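Local coordinates for protein LP04448p (Drosophila melanogaster, PDB 2QK2) that probably binds tubulin through its TOG domains and acts at microtubule plus ends as a member of the XMAP215 family, at residues K62-I65 with T66-N70; A124-A127 with S128-L131. One frame throughout, in Å; residues are numbered along the deposited sequence.

In the fold
Both contacts sit in one TOG domain, a row of antiparallel helix pairs of the HEAT-repeat kind, and each lies where one helix gives way to the next. Contact 1 comes first along the chain, closing helix 55-67 and leading into helix 71-88. Contact 2 follows as helix 112-126 ends and the chain turns into helix 131-141. Their centres are 22 Å apart and their nearest atoms about 7 Å, so they do not touch. Helices 71-88 and 93-105 pack against side chains of both, Ile-65 and Ile-125 each reaching Leu-81 and Leu-103. The two junctions thus pack, through one isoleucine each, on the same two leucines of neighbouring helices.

Contact 1 (K62-I65 with T66-N70); sequences KKVI and TKDSN
Thr-66 grips the carbonyl of Lys-62 twice: its N donates to Lys-62 O at 2.8 Å, nearly straight, and its hydroxyl OG1 donates to the same oxygen at 2.9 Å. The second bond depends on a chi1 of 62°, which sets OG1 between the backbone N and the carbonyl carbon and turns it back down the helix. OG1 arrives tilted 35° from the carbonyl plane, while CG2 lies beside the same oxygen at 3.4 Å. Lys-67 N continues the helical pattern to Lys-63 O, and Asp-68 N makes the next such bond, to Val-64 O at 2.9 Å.

This is the C-terminal end of helix 55-67, at a turn between consecutive helices of the HEAT-repeat array, and Asp-68 is the first residue to leave helical backbone angles. Water 1 spans the break, donating to both Ile-65 O and Asp-68 O.

Beside Val-64, the side chain of Asp-68 runs in the same direction, its CB 3.9 Å from Val-64 CG1. Its carboxylate is shared out: OD1 accepts from Asn-70 N at 2.8 Å through the anti lone pair, an Asx turn, while OD2 forms a salt bridge with Arg-32, as Lys-63 NZ does with Glu-25. Two partners on different oxygens should hold the carboxylate from turning. Asn-70 in turn caps helix 71-88, its OD1 accepting from Leu-73 N. On the buried side, Val-64 and Ile-65 lean on Ala-77 of that helix, and Ile-65 also meets Leu-103 of helix 93-105.

Contact 2 (A124-A127 with S128-L131); sequences AIYA and STSL
Ser-128 folds back onto Ile-125 where helix 112-126 runs out, in a short connection between two helices of the HEAT-repeat TOG domain. A type I beta turn from Tyr-126 to Thr-129 redirects the chain, and Ser-130 stands at the N-cap of helix 131-141.

Hydrogen bonds hold the turn. Ile-125 O accepts two from Ser-128: OG comes in the carbonyl plane, on a lone pair, at 2.7 Å, whereas N sits above that plane at 3.0 Å. A chi1 of 76° brings the serine hydroxyl back over its own backbone to make the first. Thr-129 N closes the turn onto Tyr-126 O at 2.8 Å. Beyond it, Thr-129 OG1 bonds Gln-134 and Ser-130 OG takes the N-H of Ala-133, tying the turn to the start of the next helix.

Apolar packing is carried by the Tyr-126 ring and Leu-131, whose side chains cross obliquely. With CG anti to the backbone N (chi1 176°), the ring reaches along the 128-131 segment, and its CE1 meets Leu-131 CD2 at 3.7 Å. Leu-131 N lies at the ring edge, near its plane. Ala-160 and Leu-161 of helix 147-161 cover Tyr-126 and Leu-131 respectively, while Ile-125 packs on helices 71-88 and 93-105.

At the far end of the ring, Tyr-126 OH is hydrogen-bonded to Thr-164 OG1 and to water 2, the latter at 2.6 Å. A phenylalanine in place of Tyr-126 would keep the ring but is likely to leave Thr-164 OG1 and the water without their phenolic partner. That water bridges the contact, accepting from Leu-131 N at 2.8 Å.

Contact 1 (K62-I65 with T66-N70)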
loop_
_atom_site.group_PDB
_atom_site.type_symbol
_atom_site.label_atom_id
_atom_site.label_comp_id
_atom_site.label_asym_id
_atom_site.label_seq_id
_atom_site.Cartn_x
_atom_site.Cartn_y
_atom_site.Cartn_z
ATOM N N LYS A 62 -0.655 12.367 -6.060
ATOM C CA LYS A 62 0.675 11.772 -6.177
ATOM C C LYS A 62 1.750 12.852 -6.148
ATOM O O LYS A 62 2.806 12.676 -5.543
ATOM C CB LYS A 62 0.817 10.977 -7.481
ATOM C CG LYS A 62 -0.067 9.742 -7.567
ATOM C CD LYS A 62 0.665 8.579 -8.239
ATOM C CE LYS A 62 1.202 8.954 -9.614
ATOM N NZ LYS A 62 0.126 9.087 -10.630
ATOM N N LYS A 63 1.484 13.969 -6.820
ATOM C CA LYS A 63 2.446 15.064 -6.856
ATOM C C LYS A 63 2.723 15.576 -5.445
ATOM O O LYS A 63 3.879 15.803 -5.074
ATOM C CB LYS A 63 1.925 16.196 -7.751
ATOM C CG LYS A 63 2.832 17.419 -7.801
ATOM C CD LYS A 63 2.409 18.370 -8.912
ATOM C CE LYS A 63 3.176 19.692 -8.855
ATOM N NZ LYS A 63 2.719 20.550 -7.714
ATOM N N VAL A 64 1.666 15.749 -4.652
ATOM C CA VAL A 64 1.840 16.220 -3.282
ATOM C C VAL A 64 2.642 15.189 -2.503
ATOM O O VAL A 64 3.621 15.521 -1.838
ATOM C CB VAL A 64 0.482 16.423 -2.554
ATOM C CG1 VAL A 64 0.728 16.800 -1.089
ATOM C CG2 VAL A 64 -0.335 17.515 -3.244
ATOM N N ILE A 65 2.227 13.929 -2.589
ATOM C CA ILE A 65 2.901 12.863 -1.858
ATOM C C ILE A 65 4.386 12.753 -2.176
ATOM O O ILE A 65 5.221 12.670 -1.273
ATOM C CB ILE A 65 2.217 11.497 -2.121
ATOM C CG1 ILE A 65 0.832 11.491 -1.465
ATOM C CG2 ILE A 65 3.085 10.355 -1.585
ATOM C CD1 ILE A 65 -0.039 10.307 -1.842
ATOM N N THR A 66 4.721 12.778 -3.457
ATOM C CA THR A 66 6.112 12.633 -3.851
ATOM C C THR A 66 6.971 13.896 -3.862
ATOM O O THR A 66 8.184 13.812 -3.648
ATOM C CB THR A 66 6.210 11.983 -5.243
ATOM O OG1 THR A 66 5.585 12.836 -6.207
ATOM C CG2 THR A 66 5.512 10.630 -5.249
ATOM N N LYS A 67 6.367 15.060 -4.087
ATOM C CA LYS A 67 7.156 16.291 -4.164
ATOM C C LYS A 67 6.955 17.367 -3.100
ATOM O O LYS A 67 7.768 18.285 -3.012
ATOM C CB LYS A 67 6.952 16.948 -5.534
ATOM C CG LYS A 67 7.259 16.058 -6.724
ATOM C CD LYS A 67 8.702 15.600 -6.719
ATOM C CE LYS A 67 9.031 14.816 -7.982
ATOM N NZ LYS A 67 10.446 14.335 -7.981
ATOM N N ASP A 68 5.896 17.292 -2.298
ATOM C CA ASP A 68 5.688 18.345 -1.300
ATOM C C ASP A 68 6.711 18.268 -0.171
ATOM O O ASP A 68 6.973 17.193 0.371
ATOM C CB ASP A 68 4.271 18.277 -0.727
ATOM C CG ASP A 68 3.772 19.633 -0.239
ATOM O OD1 ASP A 68 4.343 20.173 0.735
ATOM O OD2 ASP A 68 2.808 20.161 -0.835
ATOM N N SER A 69 7.295 19.412 0.177
ATOM C CA SER A 69 8.290 19.459 1.246
ATOM C C SER A 69 7.643 19.454 2.627
ATOM O O SER A 69 8.306 19.206 3.635
ATOM C CB SER A 69 9.171 20.707 1.102
ATOM O OG SER A 69 8.389 21.891 1.125
ATOM N N ASN A 70 6.342 19.720 2.668
ATOM C CA ASN A 70 5.603 19.765 3.926
ATOM C C ASN A 70 5.014 18.386 4.270
ATOM O O ASN A 70 4.108 17.906 3.585
ATOM C CB ASN A 70 4.495 20.815 3.798
ATOM C CG ASN A 70 3.815 21.109 5.113
ATOM O OD1 ASN A 70 3.251 20.216 5.747
ATOM N ND2 ASN A 70 3.859 22.375 5.532
HETATM O O HOH W 1 7.191 14.598 -0.663
#

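Contact 2 (A124-A127 with S128-L131)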
loop_
_atom_site.group_PDB
_atom_site.type_symbol
_atom_site.label_atom_id
_atom_site.label_comp_id
_atom_site.label_asym_id
_atom_site.label_seq_id
_atom_site.Cartn_x
_atom_site.Cartn_y
_atom_site.Cartn_z
ATOM N N ALA A 124 -5.069 0.251 0.555
ATOM C CA ALA A 124 -6.355 0.435 -0.105
ATOM C C ALA A 124 -6.189 0.225 -1.607
ATOM O O ALA A 124 -7.042 -0.361 -2.260
ATOM C CB ALA A 124 -6.898 1.839 0.182
ATOM N N ILE A 125 -5.071 0.689 -2.149
ATOM C CA ILE A 125 -4.806 0.546 -3.569
ATOM C C ILE A 125 -4.580 -0.915 -3.949
ATOM O O ILE A 125 -5.020 -1.368 -5.013
ATOM C CB ILE A 125 -3.594 1.407 -3.979
ATOM C CG1 ILE A 125 -3.956 2.889 -3.812
ATOM C CG2 ILE A 125 -3.185 1.101 -5.420
ATOM C CD1 ILE A 125 -2.865 3.848 -4.225
ATOM N N TYR A 126 -3.913 -1.662 -3.071
ATOM C CA TYR A 126 -3.654 -3.076 -3.334
ATOM C C TYR A 126 -4.952 -3.842 -3.587
ATOM O O TYR A 126 -5.010 -4.717 -4.450
ATOM C CB TYR A 126 -2.920 -3.722 -2.154
ATOM C CG TYR A 126 -2.716 -5.208 -2.340
ATOM C CD1 TYR A 126 -1.860 -5.691 -3.328
ATOM C CD2 TYR A 126 -3.422 -6.134 -1.566
ATOM C CE1 TYR A 126 -1.711 -7.059 -3.554
ATOM C CE2 TYR A 126 -3.280 -7.512 -1.782
ATOM C CZ TYR A 126 -2.423 -7.963 -2.782
ATOM O OH TYR A 126 -2.291 -9.315 -3.035
ATOM N N ALA A 127 -5.985 -3.502 -2.825
ATOM C CA ALA A 127 -7.287 -4.143 -2.937
ATOM C C ALA A 127 -7.862 -4.083 -4.352
ATOM O O ALA A 127 -8.685 -4.922 -4.727
ATOM C CB ALA A 127 -8.261 -3.502 -1.948
ATOM N N SER A 128 -7.423 -3.104 -5.138
ATOM C CA SER A 128 -7.915 -2.939 -6.504
ATOM C C SER A 128 -7.016 -3.605 -7.533
ATOM O O SER A 128 -7.313 -3.585 -8.723
ATOM C CB SER A 128 -8.024 -1.453 -6.849
ATOM O OG SER A 128 -6.737 -0.897 -7.096
ATOM N N THR A 129 -5.911 -4.188 -7.089
ATOM C CA THR A 129 -4.989 -4.819 -8.023
ATOM C C THR A 129 -4.501 -6.161 -7.458
ATOM O O THR A 129 -5.251 -6.826 -6.742
ATOM C CB THR A 129 -3.819 -3.838 -8.333
ATOM O OG1 THR A 129 -2.938 -4.410 -9.307
ATOM C CG2 THR A 129 -3.050 -3.495 -7.066
ATOM N N SER A 130 -3.273 -6.571 -7.769
ATOM C CA SER A 130 -2.762 -7.850 -7.259
ATOM C C SER A 130 -1.242 -7.881 -7.224
ATOM O O SER A 130 -0.585 -7.047 -7.852
ATOM C CB SER A 130 -3.246 -9.000 -8.143
ATOM O OG SER A 130 -2.623 -8.938 -9.419
ATOM N N LEU A 131 -0.681 -8.846 -6.495
ATOM C CA LEU A 131 0.772 -8.965 -6.416
ATOM C C LEU A 131 1.324 -9.312 -7.796
ATOM O O LEU A 131 2.399 -8.855 -8.179
ATOM C CB LEU A 131 1.189 -10.047 -5.409
ATOM C CG LEU A 131 0.918 -9.820 -3.917
ATOM C CD1 LEU A 131 1.390 -11.041 -3.135
ATOM C CD2 LEU A 131 1.637 -8.565 -3.424
HETATM O O HOH W 2 -2.390 -10.740 -5.252
#